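Local coordinates for twin-arginine translocation pathway signal protein (Burkholderia phytofirmans, PDB 2RJO), which probably serves as a periplasmic sugar-binding protein, holding beta-D-galactopyranose in the cleft between its two alpha/beta lobes, at residues Thr43-Ser47 / Asn72-Asp76; Val139-Gly143 / Ile186-Trp190; Leu170-Gln174 / Trp190-Phe194; Val246-Trp251 / Ala288-Thr292; Asp280-Cys286 / Val317-Tyr323. All blocks are in the same frame, centred on the assembly; numbering follows the deposited sequence.

Contact 1: Thr43-Ser47 / Asn72-Asp76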
# COMPACT_ATOMS: atom_id res chain seq x y z
N THR A 43 13.97 3.23 -4.03
CA THR A 43 14.67 4.06 -3.04
C THR A 43 15.40 3.24 -1.98
O THR A 43 16.45 3.65 -1.48
CB THR A 43 13.69 4.98 -2.29
OG1 THR A 43 12.81 4.18 -1.49
CG2 THR A 43 12.87 5.81 -3.27
N GLU A 44 14.82 2.09 -1.64
CA GLU A 44 15.35 1.19 -0.63
C GLU A 44 15.33 1.83 0.76
O GLU A 44 16.12 1.49 1.64
CB GLU A 44 16.76 0.69 -1.00
CG GLU A 44 17.94 1.45 -0.42
CD GLU A 44 18.57 2.40 -1.42
OE1 GLU A 44 18.60 2.04 -2.62
OE2 GLU A 44 19.04 3.48 -0.99
N GLY A 45 14.40 2.76 0.95
CA GLY A 45 14.24 3.41 2.24
C GLY A 45 14.88 4.77 2.38
O GLY A 45 14.68 5.46 3.39
N SER A 46 15.64 5.17 1.36
CA SER A 46 16.32 6.46 1.37
C SER A 46 15.51 7.52 0.65
O SER A 46 15.46 7.53 -0.57
CB SER A 46 17.68 6.32 0.70
OG SER A 46 18.39 7.55 0.76
N SER A 47 14.87 8.41 1.40
CA SER A 47 14.09 9.49 0.79
C SER A 47 15.02 10.35 -0.06
O SER A 47 14.62 10.91 -1.08
CB SER A 47 13.44 10.36 1.87
OG SER A 47 12.42 9.67 2.56
N ASN A 72 8.26 7.51 -0.09
CA ASN A 72 8.88 6.80 1.03
C ASN A 72 8.30 7.33 2.35
O ASN A 72 8.01 6.56 3.26
CB ASN A 72 10.39 7.01 0.99
CG ASN A 72 11.11 6.29 2.11
OD1 ASN A 72 10.96 5.08 2.28
ND2 ASN A 72 11.92 7.04 2.87
N ASP A 73 8.13 8.64 2.43
CA ASP A 73 7.56 9.29 3.61
C ASP A 73 6.62 10.37 3.09
O ASP A 73 6.74 10.81 1.95
CB ASP A 73 8.67 9.92 4.48
CG ASP A 73 8.82 9.23 5.85
OD1 ASP A 73 7.83 8.61 6.31
OD2 ASP A 73 9.92 9.32 6.46
N SER A 74 5.69 10.80 3.93
CA SER A 74 4.73 11.81 3.51
C SER A 74 5.37 13.16 3.16
O SER A 74 4.81 13.93 2.38
CB SER A 74 3.67 12.00 4.60
OG SER A 74 3.12 10.74 4.93
N ALA A 75 6.53 13.45 3.73
CA ALA A 75 7.22 14.71 3.46
C ALA A 75 7.76 14.75 2.04
O ALA A 75 7.68 15.78 1.37
CB ALA A 75 8.37 14.90 4.44
N ASP A 76 8.30 13.62 1.58
CA ASP A 76 8.88 13.50 0.24
C ASP A 76 7.91 13.88 -0.87
O ASP A 76 8.33 14.40 -1.90
CB ASP A 76 9.35 12.07 -0.01
CG ASP A 76 10.41 11.62 0.98
OD1 ASP A 76 11.40 12.36 1.13
OD2 ASP A 76 10.25 10.54 1.58

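Contact 2: Val139-Gly143 / Ile186-Trp190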
# COMPACT_ATOMS: atom_id res chain seq x y z
N VAL A 139 -3.23 -9.58 22.55
CA VAL A 139 -2.85 -9.32 21.17
C VAL A 139 -1.64 -8.42 21.03
O VAL A 139 -1.51 -7.42 21.73
CB VAL A 139 -4.01 -8.66 20.41
CG1 VAL A 139 -3.65 -8.50 18.96
CG2 VAL A 139 -5.27 -9.50 20.58
N VAL A 140 -0.73 -8.79 20.12
CA VAL A 140 0.44 -7.97 19.85
C VAL A 140 0.21 -7.40 18.44
O VAL A 140 -0.42 -8.06 17.61
CB VAL A 140 1.76 -8.78 19.88
CG1 VAL A 140 2.08 -9.18 21.30
CG2 VAL A 140 1.64 -10.02 19.00
N ALA A 141 0.70 -6.19 18.18
CA ALA A 141 0.50 -5.57 16.87
C ALA A 141 1.77 -4.95 16.27
O ALA A 141 2.54 -4.29 16.97
CB ALA A 141 -0.60 -4.53 16.95
N LEU A 142 1.95 -5.17 14.97
CA LEU A 142 3.11 -4.68 14.24
C LEU A 142 2.69 -3.56 13.29
O LEU A 142 1.80 -3.75 12.46
CB LEU A 142 3.74 -5.82 13.44
CG LEU A 142 4.37 -6.94 14.27
CD1 LEU A 142 4.37 -8.24 13.46
CD2 LEU A 142 5.78 -6.54 14.68
N GLY A 143 3.33 -2.40 13.41
CA GLY A 143 2.98 -1.27 12.56
C GLY A 143 4.00 -0.90 11.50
O GLY A 143 5.15 -1.32 11.54
N ILE A 186 11.14 -9.22 16.32
CA ILE A 186 10.22 -8.57 17.26
C ILE A 186 9.19 -9.60 17.75
O ILE A 186 8.80 -9.57 18.92
CB ILE A 186 9.50 -7.37 16.60
CG1 ILE A 186 10.49 -6.24 16.33
CG2 ILE A 186 8.39 -6.87 17.51
CD1 ILE A 186 9.86 -5.01 15.67
N MSE A 187 8.77 -10.49 16.86
CA MSE A 187 7.80 -11.53 17.22
C MSE A 187 8.44 -12.48 18.22
O MSE A 187 7.80 -12.93 19.16
CB MSE A 187 7.38 -12.32 15.98
CG MSE A 187 5.90 -12.20 15.60
SE MSE A 187 4.73 -12.86 16.81
CE MSE A 187 3.76 -11.57 17.05
N GLN A 188 9.72 -12.77 17.99
CA GLN A 188 10.47 -13.67 18.87
C GLN A 188 10.53 -13.13 20.28
O GLN A 188 10.21 -13.84 21.23
CB GLN A 188 11.89 -13.87 18.35
CG GLN A 188 11.97 -14.58 17.04
CD GLN A 188 13.39 -14.90 16.65
OE1 GLN A 188 14.22 -13.99 16.46
NE2 GLN A 188 13.69 -16.19 16.53
N ALA A 189 10.94 -11.87 20.41
CA ALA A 189 11.05 -11.23 21.72
C ALA A 189 9.70 -11.17 22.42
O ALA A 189 9.63 -11.25 23.64
CB ALA A 189 11.63 -9.83 21.57
N TRP A 190 8.62 -11.01 21.65
CA TRP A 190 7.28 -10.96 22.23
C TRP A 190 6.86 -12.31 22.80
O TRP A 190 6.16 -12.38 23.81
CB TRP A 190 6.23 -10.55 21.20
CG TRP A 190 6.07 -9.08 20.99
CD1 TRP A 190 6.36 -8.08 21.87
CD2 TRP A 190 5.51 -8.45 19.84
NE1 TRP A 190 6.01 -6.86 21.34
CE2 TRP A 190 5.48 -7.06 20.09
CE3 TRP A 190 5.02 -8.92 18.61
CZ2 TRP A 190 4.98 -6.14 19.16
CZ3 TRP A 190 4.52 -8.00 17.68
CH2 TRP A 190 4.51 -6.63 17.96

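Contact 3: Leu170-Gln174 / Trp190-Phe194. With SO4 (sulfate ion), chain E.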
# COMPACT_ATOMS: atom_id res chain seq x y z
N LEU A 170 -4.44 -5.36 24.48
CA LEU A 170 -3.34 -5.04 23.58
C LEU A 170 -2.04 -5.18 24.36
O LEU A 170 -1.67 -4.29 25.14
CB LEU A 170 -3.46 -3.62 23.05
CG LEU A 170 -2.42 -3.19 22.01
CD1 LEU A 170 -2.56 -4.05 20.76
CD2 LEU A 170 -2.61 -1.72 21.68
N LEU A 171 -1.33 -6.28 24.13
CA LEU A 171 -0.08 -6.50 24.85
C LEU A 171 1.04 -5.52 24.52
O LEU A 171 1.72 -5.05 25.43
CB LEU A 171 0.39 -7.94 24.64
CG LEU A 171 -0.63 -8.99 25.06
CD1 LEU A 171 -0.09 -10.39 24.75
CD2 LEU A 171 -0.94 -8.85 26.53
N ASP A 172 1.23 -5.22 23.24
CA ASP A 172 2.30 -4.31 22.84
C ASP A 172 2.32 -3.98 21.34
O ASP A 172 2.21 -4.86 20.50
CB ASP A 172 3.65 -4.90 23.23
CG ASP A 172 4.82 -3.98 22.91
OD1 ASP A 172 4.69 -2.77 23.15
OD2 ASP A 172 5.87 -4.47 22.45
N PHE A 173 2.46 -2.70 21.02
CA PHE A 173 2.50 -2.27 19.62
C PHE A 173 3.93 -1.91 19.28
O PHE A 173 4.58 -1.17 20.04
CB PHE A 173 1.62 -1.04 19.41
CG PHE A 173 1.54 -0.59 17.97
CD1 PHE A 173 0.69 -1.22 17.07
CD2 PHE A 173 2.33 0.47 17.52
CE1 PHE A 173 0.63 -0.82 15.73
CE2 PHE A 173 2.27 0.89 16.17
CZ PHE A 173 1.43 0.25 15.28
N GLN A 174 4.43 -2.41 18.16
CA GLN A 174 5.79 -2.13 17.72
C GLN A 174 5.86 -1.90 16.22
O GLN A 174 5.18 -2.56 15.44
CB GLN A 174 6.71 -3.29 18.09
CG GLN A 174 7.04 -3.40 19.56
CD GLN A 174 8.05 -2.37 20.01
OE1 GLN A 174 9.17 -2.33 19.51
NE2 GLN A 174 7.67 -1.53 20.97
N TRP A 190 8.62 -11.01 21.65
CA TRP A 190 7.28 -10.96 22.23
C TRP A 190 6.86 -12.31 22.80
O TRP A 190 6.16 -12.38 23.81
CB TRP A 190 6.23 -10.55 21.20
CG TRP A 190 6.07 -9.08 20.99
CD1 TRP A 190 6.36 -8.08 21.87
CD2 TRP A 190 5.51 -8.45 19.84
NE1 TRP A 190 6.01 -6.86 21.34
CE2 TRP A 190 5.48 -7.06 20.09
CE3 TRP A 190 5.02 -8.92 18.61
CZ2 TRP A 190 4.98 -6.14 19.16
CZ3 TRP A 190 4.52 -8.00 17.68
CH2 TRP A 190 4.51 -6.63 17.96
N MSE A 191 7.25 -13.39 22.11
CA MSE A 191 6.89 -14.73 22.57
C MSE A 191 7.66 -15.10 23.82
O MSE A 191 7.18 -15.85 24.66
CB MSE A 191 7.17 -15.75 21.47
CG MSE A 191 6.09 -15.78 20.43
SE MSE A 191 6.56 -16.82 19.06
CE MSE A 191 6.94 -15.51 17.84
N THR A 192 8.87 -14.56 23.94
CA THR A 192 9.70 -14.83 25.10
C THR A 192 9.16 -14.00 26.27
O THR A 192 9.16 -14.46 27.41
CB THR A 192 11.17 -14.43 24.84
OG1 THR A 192 11.81 -15.45 24.05
CG2 THR A 192 11.92 -14.25 26.16
N ARG A 193 8.70 -12.80 25.96
CA ARG A 193 8.18 -11.89 26.98
C ARG A 193 6.77 -12.17 27.47
O ARG A 193 6.52 -12.11 28.67
CB ARG A 193 8.23 -10.45 26.46
CG ARG A 193 7.79 -9.43 27.49
CD ARG A 193 8.19 -8.01 27.12
NE ARG A 193 7.04 -7.12 27.09
CZ ARG A 193 7.10 -5.81 27.28
NH1 ARG A 193 8.27 -5.22 27.53
NH2 ARG A 193 5.99 -5.07 27.22
N PHE A 194 5.86 -12.49 26.55
CA PHE A 194 4.46 -12.75 26.88
C PHE A 194 4.01 -14.22 26.86
O PHE A 194 2.98 -14.56 27.46
CB PHE A 194 3.54 -11.93 25.96
CG PHE A 194 3.73 -10.44 26.07
CD1 PHE A 194 3.97 -9.67 24.93
CD2 PHE A 194 3.68 -9.81 27.30
CE1 PHE A 194 4.16 -8.28 25.02
CE2 PHE A 194 3.86 -8.42 27.41
CZ PHE A 194 4.11 -7.65 26.26
S SO4 E . 6.87 -1.62 24.84
O1 SO4 E . 6.28 -2.74 25.61
O2 SO4 E . 5.81 -0.74 24.29
O3 SO4 E . 7.68 -2.15 23.71
O4 SO4 E . 7.74 -0.84 25.77

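Contact 4: Val246-Trp251 / Ala288-Thr292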
# COMPACT_ATOMS: atom_id res chain seq x y z
N VAL A 246 -5.37 -15.30 8.96
CA VAL A 246 -6.83 -15.35 8.93
C VAL A 246 -7.49 -14.32 8.02
O VAL A 246 -8.64 -14.49 7.62
CB VAL A 246 -7.43 -15.24 10.34
CG1 VAL A 246 -6.90 -16.37 11.20
CG2 VAL A 246 -7.10 -13.92 10.96
N ALA A 247 -6.76 -13.26 7.67
CA ALA A 247 -7.32 -12.23 6.80
C ALA A 247 -6.30 -11.24 6.29
O ALA A 247 -5.24 -11.06 6.88
CB ALA A 247 -8.44 -11.50 7.52
N SER A 248 -6.64 -10.59 5.19
CA SER A 248 -5.81 -9.56 4.58
C SER A 248 -6.74 -8.65 3.77
O SER A 248 -7.96 -8.85 3.74
CB SER A 248 -4.76 -10.20 3.67
OG SER A 248 -3.90 -9.22 3.12
N VAL A 249 -6.17 -7.65 3.11
CA VAL A 249 -6.97 -6.75 2.30
C VAL A 249 -6.21 -6.51 1.00
O VAL A 249 -5.05 -6.12 1.01
CB VAL A 249 -7.24 -5.41 3.02
CG1 VAL A 249 -8.15 -4.53 2.18
CG2 VAL A 249 -7.89 -5.68 4.39
N ASP A 250 -6.87 -6.77 -0.13
CA ASP A 250 -6.24 -6.61 -1.43
C ASP A 250 -6.42 -5.22 -2.02
O ASP A 250 -7.54 -4.80 -2.34
CB ASP A 250 -6.79 -7.67 -2.38
CG ASP A 250 -5.92 -7.86 -3.60
OD1 ASP A 250 -4.83 -7.24 -3.67
OD2 ASP A 250 -6.31 -8.63 -4.49
N TRP A 251 -5.30 -4.50 -2.14
CA TRP A 251 -5.27 -3.14 -2.69
C TRP A 251 -5.05 -3.25 -4.19
O TRP A 251 -5.23 -2.29 -4.93
CB TRP A 251 -4.10 -2.33 -2.13
CG TRP A 251 -3.89 -2.38 -0.63
CD1 TRP A 251 -2.71 -2.66 0.01
CD2 TRP A 251 -4.82 -2.02 0.40
NE1 TRP A 251 -2.85 -2.49 1.36
CE2 TRP A 251 -4.14 -2.10 1.63
CE3 TRP A 251 -6.17 -1.63 0.40
CZ2 TRP A 251 -4.76 -1.81 2.86
CZ3 TRP A 251 -6.78 -1.34 1.62
CH2 TRP A 251 -6.07 -1.43 2.83
N ALA A 288 -11.31 -1.76 -2.15
CA ALA A 288 -10.40 -2.88 -1.97
C ALA A 288 -11.23 -4.13 -1.69
O ALA A 288 -12.44 -4.02 -1.49
CB ALA A 288 -9.45 -2.60 -0.82
N THR A 289 -10.60 -5.30 -1.68
CA THR A 289 -11.30 -6.56 -1.42
C THR A 289 -10.83 -7.22 -0.13
O THR A 289 -9.67 -7.61 -0.01
CB THR A 289 -11.06 -7.60 -2.55
OG1 THR A 289 -11.06 -6.95 -3.82
CG2 THR A 289 -12.16 -8.66 -2.54
N PHE A 290 -11.72 -7.33 0.85
CA PHE A 290 -11.35 -7.98 2.09
C PHE A 290 -11.21 -9.45 1.71
O PHE A 290 -12.09 -9.99 1.04
CB PHE A 290 -12.45 -7.83 3.12
CG PHE A 290 -12.07 -8.28 4.49
CD1 PHE A 290 -11.10 -7.59 5.22
CD2 PHE A 290 -12.66 -9.40 5.05
CE1 PHE A 290 -10.75 -8.01 6.51
CE2 PHE A 290 -12.31 -9.82 6.33
CZ PHE A 290 -11.35 -9.13 7.06
N VAL A 291 -10.12 -10.10 2.12
CA VAL A 291 -9.93 -11.49 1.75
C VAL A 291 -9.73 -12.40 2.96
O VAL A 291 -9.00 -12.09 3.89
CB VAL A 291 -8.72 -11.65 0.79
CG1 VAL A 291 -7.49 -11.00 1.38
CG2 VAL A 291 -8.45 -13.12 0.51
N THR A 292 -10.42 -13.54 2.92
CA THR A 292 -10.37 -14.54 3.97
C THR A 292 -10.49 -15.90 3.27
O THR A 292 -10.64 -15.93 2.05
CB THR A 292 -11.54 -14.33 4.95
OG1 THR A 292 -11.46 -15.30 6.00
CG2 THR A 292 -12.87 -14.48 4.24
O HOH W 1 -9.85 -16.93 7.31
O HOH W 2 -9.06 -5.00 -4.98

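Contact 5: Asp280-Cys286 / Val317-Tyr323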
# COMPACT_ATOMS: atom_id res chain seq x y z
N ASP A 280 -13.23 13.83 -5.73
CA ASP A 280 -13.03 12.40 -5.50
C ASP A 280 -12.34 11.67 -6.65
O ASP A 280 -12.08 10.47 -6.56
CB ASP A 280 -14.34 11.69 -5.16
CG ASP A 280 -15.44 11.99 -6.14
OD1 ASP A 280 -16.10 11.04 -6.60
OD2 ASP A 280 -15.66 13.18 -6.44
N ARG A 281 -12.03 12.40 -7.72
CA ARG A 281 -11.32 11.83 -8.86
C ARG A 281 -9.90 12.39 -8.88
O ARG A 281 -9.07 11.96 -9.67
CB ARG A 281 -12.06 12.13 -10.16
CG ARG A 281 -13.37 11.37 -10.24
CD ARG A 281 -14.00 11.45 -11.59
NE ARG A 281 -15.06 10.46 -11.71
CZ ARG A 281 -15.72 10.21 -12.83
NH1 ARG A 281 -15.44 10.88 -13.94
NH2 ARG A 281 -16.64 9.25 -12.86
N ARG A 282 -9.66 13.33 -7.98
CA ARG A 282 -8.35 13.98 -7.82
C ARG A 282 -7.64 13.36 -6.61
O ARG A 282 -6.45 13.09 -6.66
CB ARG A 282 -8.55 15.48 -7.62
CG ARG A 282 -8.51 16.27 -8.92
CD ARG A 282 -7.07 16.34 -9.42
NE ARG A 282 -6.92 17.32 -10.48
CZ ARG A 282 -5.84 18.06 -10.69
NH1 ARG A 282 -4.78 17.94 -9.91
NH2 ARG A 282 -5.81 18.90 -11.71
N GLU A 283 -8.40 13.17 -5.53
CA GLU A 283 -7.91 12.53 -4.31
C GLU A 283 -8.95 11.47 -4.02
O GLU A 283 -10.04 11.78 -3.53
CB GLU A 283 -7.85 13.53 -3.15
CG GLU A 283 -6.71 14.51 -3.23
CD GLU A 283 -6.50 15.27 -1.93
OE1 GLU A 283 -7.32 15.10 -1.00
OE2 GLU A 283 -5.51 16.03 -1.83
N SER A 284 -8.62 10.22 -4.33
CA SER A 284 -9.57 9.13 -4.17
C SER A 284 -9.23 8.03 -3.17
O SER A 284 -8.07 7.67 -2.98
CB SER A 284 -9.80 8.47 -5.53
OG SER A 284 -9.77 9.41 -6.60
N PHE A 285 -10.27 7.50 -2.53
CA PHE A 285 -10.12 6.35 -1.65
C PHE A 285 -10.64 5.32 -2.63
O PHE A 285 -11.69 5.54 -3.23
CB PHE A 285 -11.06 6.42 -0.44
CG PHE A 285 -10.38 6.84 0.83
CD1 PHE A 285 -11.13 7.12 1.96
CD2 PHE A 285 -9.00 6.97 0.89
CE1 PHE A 285 -10.52 7.52 3.15
CE2 PHE A 285 -8.37 7.37 2.06
CZ PHE A 285 -9.13 7.64 3.20
N CYS A 286 -9.92 4.23 -2.84
CA CYS A 286 -10.37 3.24 -3.80
C CYS A 286 -11.01 2.04 -3.13
O CYS A 286 -10.89 1.85 -1.92
CB CYS A 286 -9.19 2.78 -4.67
SG CYS A 286 -8.26 4.15 -5.38
N VAL A 317 -13.22 4.12 -7.78
CA VAL A 317 -13.29 5.23 -6.86
C VAL A 317 -14.41 4.97 -5.86
O VAL A 317 -15.58 4.92 -6.24
CB VAL A 317 -13.57 6.54 -7.62
CG1 VAL A 317 -13.54 7.72 -6.66
CG2 VAL A 317 -12.55 6.73 -8.71
N ALA A 318 -14.05 4.77 -4.60
CA ALA A 318 -15.04 4.54 -3.55
C ALA A 318 -15.54 5.89 -3.05
O ALA A 318 -16.71 6.05 -2.72
CB ALA A 318 -14.43 3.75 -2.39
N GLY A 319 -14.64 6.87 -3.03
CA GLY A 319 -15.00 8.21 -2.59
C GLY A 319 -13.74 9.05 -2.45
O GLY A 319 -12.65 8.58 -2.76
N PRO A 320 -13.85 10.31 -2.00
CA PRO A 320 -12.65 11.13 -1.85
C PRO A 320 -11.89 10.73 -0.60
O PRO A 320 -12.45 10.08 0.28
CB PRO A 320 -13.21 12.55 -1.75
CG PRO A 320 -14.50 12.33 -1.02
CD PRO A 320 -15.06 11.09 -1.71
N VAL A 321 -10.61 11.10 -0.52
CA VAL A 321 -9.85 10.76 0.66
C VAL A 321 -10.44 11.60 1.78
O VAL A 321 -10.86 12.75 1.55
CB VAL A 321 -8.35 11.10 0.50
CG1 VAL A 321 -7.78 10.36 -0.71
CG2 VAL A 321 -8.17 12.60 0.35
N VAL A 322 -10.51 11.04 2.98
CA VAL A 322 -11.05 11.76 4.12
C VAL A 322 -9.94 11.94 5.14
O VAL A 322 -8.99 11.15 5.17
CB VAL A 322 -12.21 10.99 4.79
CG1 VAL A 322 -13.26 10.63 3.77
CG2 VAL A 322 -11.68 9.72 5.47
N TYR A 323 -10.06 12.98 5.96
CA TYR A 323 -9.07 13.25 6.98
C TYR A 323 -9.78 13.44 8.32
O TYR A 323 -10.70 14.25 8.41
CB TYR A 323 -8.28 14.52 6.65
CG TYR A 323 -7.72 14.58 5.24
CD1 TYR A 323 -8.46 15.11 4.19
CD2 TYR A 323 -6.41 14.17 4.99
CE1 TYR A 323 -7.90 15.24 2.90
CE2 TYR A 323 -5.84 14.29 3.71
CZ TYR A 323 -6.59 14.83 2.67
OH TYR A 323 -6.02 14.98 1.42

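Contact 1: Thr43-Ser47 / Asn72-Asp76
The hydroxyl of Ser47 is held by two partners, Asn72 and Asp76. Asn72 ND2 donates to Ser47 OG over 2.7 Å, nearly straight at 170° and lying in the amide plane of the asparagine, while Ser47 OG donates onward to Asp76 OD2 at 2.5 Å, meeting it on the syn side of the carboxylate. Being acceptor in one bond and donor in the other, the hydroxyl has little freedom to turn. Asn72 extends its amide across the gap because CG stands anti to the backbone N (chi1 -179°); the same ND2 makes a weak bond of 3.2 Å to Gly45 O. Its other end, OD1, accepts from Arg13 NE, so the amide is held at both ends. Asp76 OD2 takes a further weak bond from Asp73 N, which ties the carboxylate to the start of its own helix.

Residues Thr43-Ser46 make a type I' turn, within which Thr43 OG1 accepts from Gly45 N at 3.2 Å to form an ST turn. Ser46, the last residue of the turn, is also the N-cap of helix 47-60, its OG engaging both Lys49 N and Glu48. Arg13 lines the galactose pocket, and Asn72 is therefore a second-shell partner of it. Such polar loops at the C-terminal ends of parallel strands, each leading into a helix, border the binding cleft in periplasmic binding proteins.

Contact 2: Val139-Gly143 / Ile186-Trp190
Helix-on-sheet packing in an alpha/beta lobe is exemplified where helix 180-194 lies on strand 137-143, their local axes 10.4 Å apart and running nearly antiparallel at 161°. The centrepiece is the indole of Trp190, which projects from the helix onto the strand. Val140 covers one face of it: its CB sits 3.6 Å from the centroid of the six-membered ring and 16° off the normal, a CH-pi contact in which the two side chains slide past each other in opposite directions. On the opposite face lies CG2 of Ile186, one helical turn earlier, so the ring is held between a strand residue and a residue of its own helix. The far edge of the indole reaches the backbone, with Trp190 CH2 3.2 Å from Ala141 O and near the ring plane. Leu142 closes in at the same end; its CD2 approaches Trp190 CH2 obliquely at 3.5 Å and also touches Ile186 CG2 at 3.9 Å.

Met187, present as selenomethionine, bends at both chi2 and chi3, and this brings its CE to 3.3 Å from Val140 CG2, tighter than ordinary carbon contact. All of these touches are apolar or involve the ring.

Strand 137-143 lies between 168-175 and 198-203 in the parallel sheet, and helix 180-194 connects those two flanking strands as a beta-alpha-beta crossover passing over it. Val201 lies beside both Val140 and Met187, while Ala212 and Ala215 of helix 206-218 pack against Met187 from the neighbouring helix.

Contact 3: Leu170-Gln174 / Trp190-Phe194
Asp172 and Trp190 join across a beta-alpha unit, in which strand 168-175 is followed by helix 180-194 packed on it in nearly antiparallel fashion. Trp190 NE1 donates to Asp172 OD2 at 2.6 Å, close to the indole plane and onto the anti lone pair of the oxygen, with carboxylate and ring planes 87° apart. A chi1 of -177° swings the Asp172 carboxylate out to the indole nitrogen. Gln174 lies farther along the same ring, its CG 3.5 Å from Trp190 CZ2 in an oblique approach.

One turn on along the helix, Phe194 is packed on both faces. Leu171 CB stands 4.0 Å from the ring centroid, 18° off the normal, in a CH-pi contact; CG of the adjacent Arg193 lies over the other face. Leu171 and Asp172 are consecutive yet both point to the helix, which follows from the helical backbone angles of Leu171 within the strand.

Farther out, Leu171 also packs on Val140 of the adjacent strand 137-143 and Ile198 of strand 198-203 beyond it. A sulfate, probably from the crystallisation liquor, is modelled doubtfully close to the Asp172 carboxylate, so its position, and the contacts with Gln174 NE2 and Arg193 NH2 drawn from it, are uncertain. The aspartate's own carbon chain is more plainly placed: Asp172 CB meets the edge of the phenyl ring, 3.9 Å from Phe194 CE1.

Contact 4: Val246-Trp251 / Ala288-Thr292
Backbone hydrogen bonds carry the pairing of Ser248-Asp250 with Thr289-Val291, an antiparallel ladder of two hydrogen-bonded pairs around one non-hydrogen-bonded pair. Ser248 and Val291 exchange bonds in both directions, Val291 N reaching Ser248 O at 3.0 Å; Asp250 and Thr289 do the same, with Asp250 N to Thr289 O at 2.9 Å. Val249 and Phe290 form the pair between them. Beyond the ladder, Ala247 CA makes a CA-H...O contact with Val291 O.

Water extends the joint at both ends. One molecule links Val246 O, 2.7 Å away, with Thr292 OG1 at 2.6 Å, and another joins Asp250 O to Thr289 OG1, a hydroxyl also bonded to Arg302.

Apolar contacts mark one face. The Phe290 side chain, turned by a chi1 of -171°, crosses Val249 at about a right angle, placing CD1 3.8 Å from Val249 CG2 and CZ 3.8 Å from Ala247 CB. Helix 118-132 covers this face through Thr125, which touches both Val249 and Phe290. Ala288 CB touches both Val249 CG1 and the Trp251 indole, 3.6 Å from its CE3. On the other face Ser248 CB packs on Val291 CG1 at 3.7 Å, beneath Ile240 of helix 234-241, and Ser248 OG bonds Asp206 and Gly232 N.

Trp251 touches the bound galactose and meets Trp95 edge-to-face, so the antiparallel pair leads directly into the aromatic wall of the sugar pocket, in the cleft typical of periplasmic sugar-binding proteins.

Contact 5: Asp280-Cys286 / Val317-Tyr323
Asp280 leans on Pro320 at the outset, its CB 3.6 Å from Pro320 CD. Its carbonyl O lies beside Val317 CG1 and also receives the hydroxyl of Ser284, Ser284 OG donating to Asp280 O at 2.5 Å, a bond that spans the turn leading into the strand.

Glu283 comes next. Its chain is extended beyond CG and crosses Tyr323 at about a right angle; Tyr323 OH donates to Glu283 OE1 at 2.7 Å, arriving from above the carboxylate plane. The other oxygen, OE2, bonds His102 ND1, and Tyr323 OH also pairs with Lys97, so each oxygen of a buried acid has a partner. Lys97, a long and weak ion-pair partner of OE2, may favour the anionic form. The backbone O of Glu283 accepts from Val321 N.

Ser284 pairs with Pro320 across the strands, a non-hydrogen-bonded pair with diverging side chains. Phe285 then carries much of the joint. Its N donates to Gly319 O at 2.6 Å, nearly straight at 177°, and its O accepts twice, from Ala318 N at 2.8 Å and Gly319 N at 3.2 Å. The phenyl ring lies across segment 317-323, with Val321 CA over its centre, 3.8 Å from the centroid and only 6° off the normal, in a CH-pi contact. Val322 CG2 approaches obliquely, 3.4 Å from Phe285 CE1.

Cys286 pairs with Val317, one place out of step with Phe285 and Gly319. Two residues, Ala318 and Gly319, thus face the single Phe285: a classic beta bulge, set where strand 317-320 joins the mixed sheet antiparallel to 283-291.

In the fold
From the N terminus, contact 1 closes first, joining the loops that follow strands 38-42 and 65-69 in one lobe; it is complete before the others open. Contacts 2 and 3 then share helix 180-194 and Trp190, starting from adjacent strands of the parallel sheet in the other lobe and ending on the same stretch, about 5 Å apart between centres. Contacts 4 and 5 cross: their segments alternate along the chain, and both use strand 283-291, whose first part pairs with 317-320 and whose later part pairs with 248-250. Strand 283-291, itself parallel to 110-115, thus joins 248-250 and the C-terminal strand 317-320 in one mixed sheet.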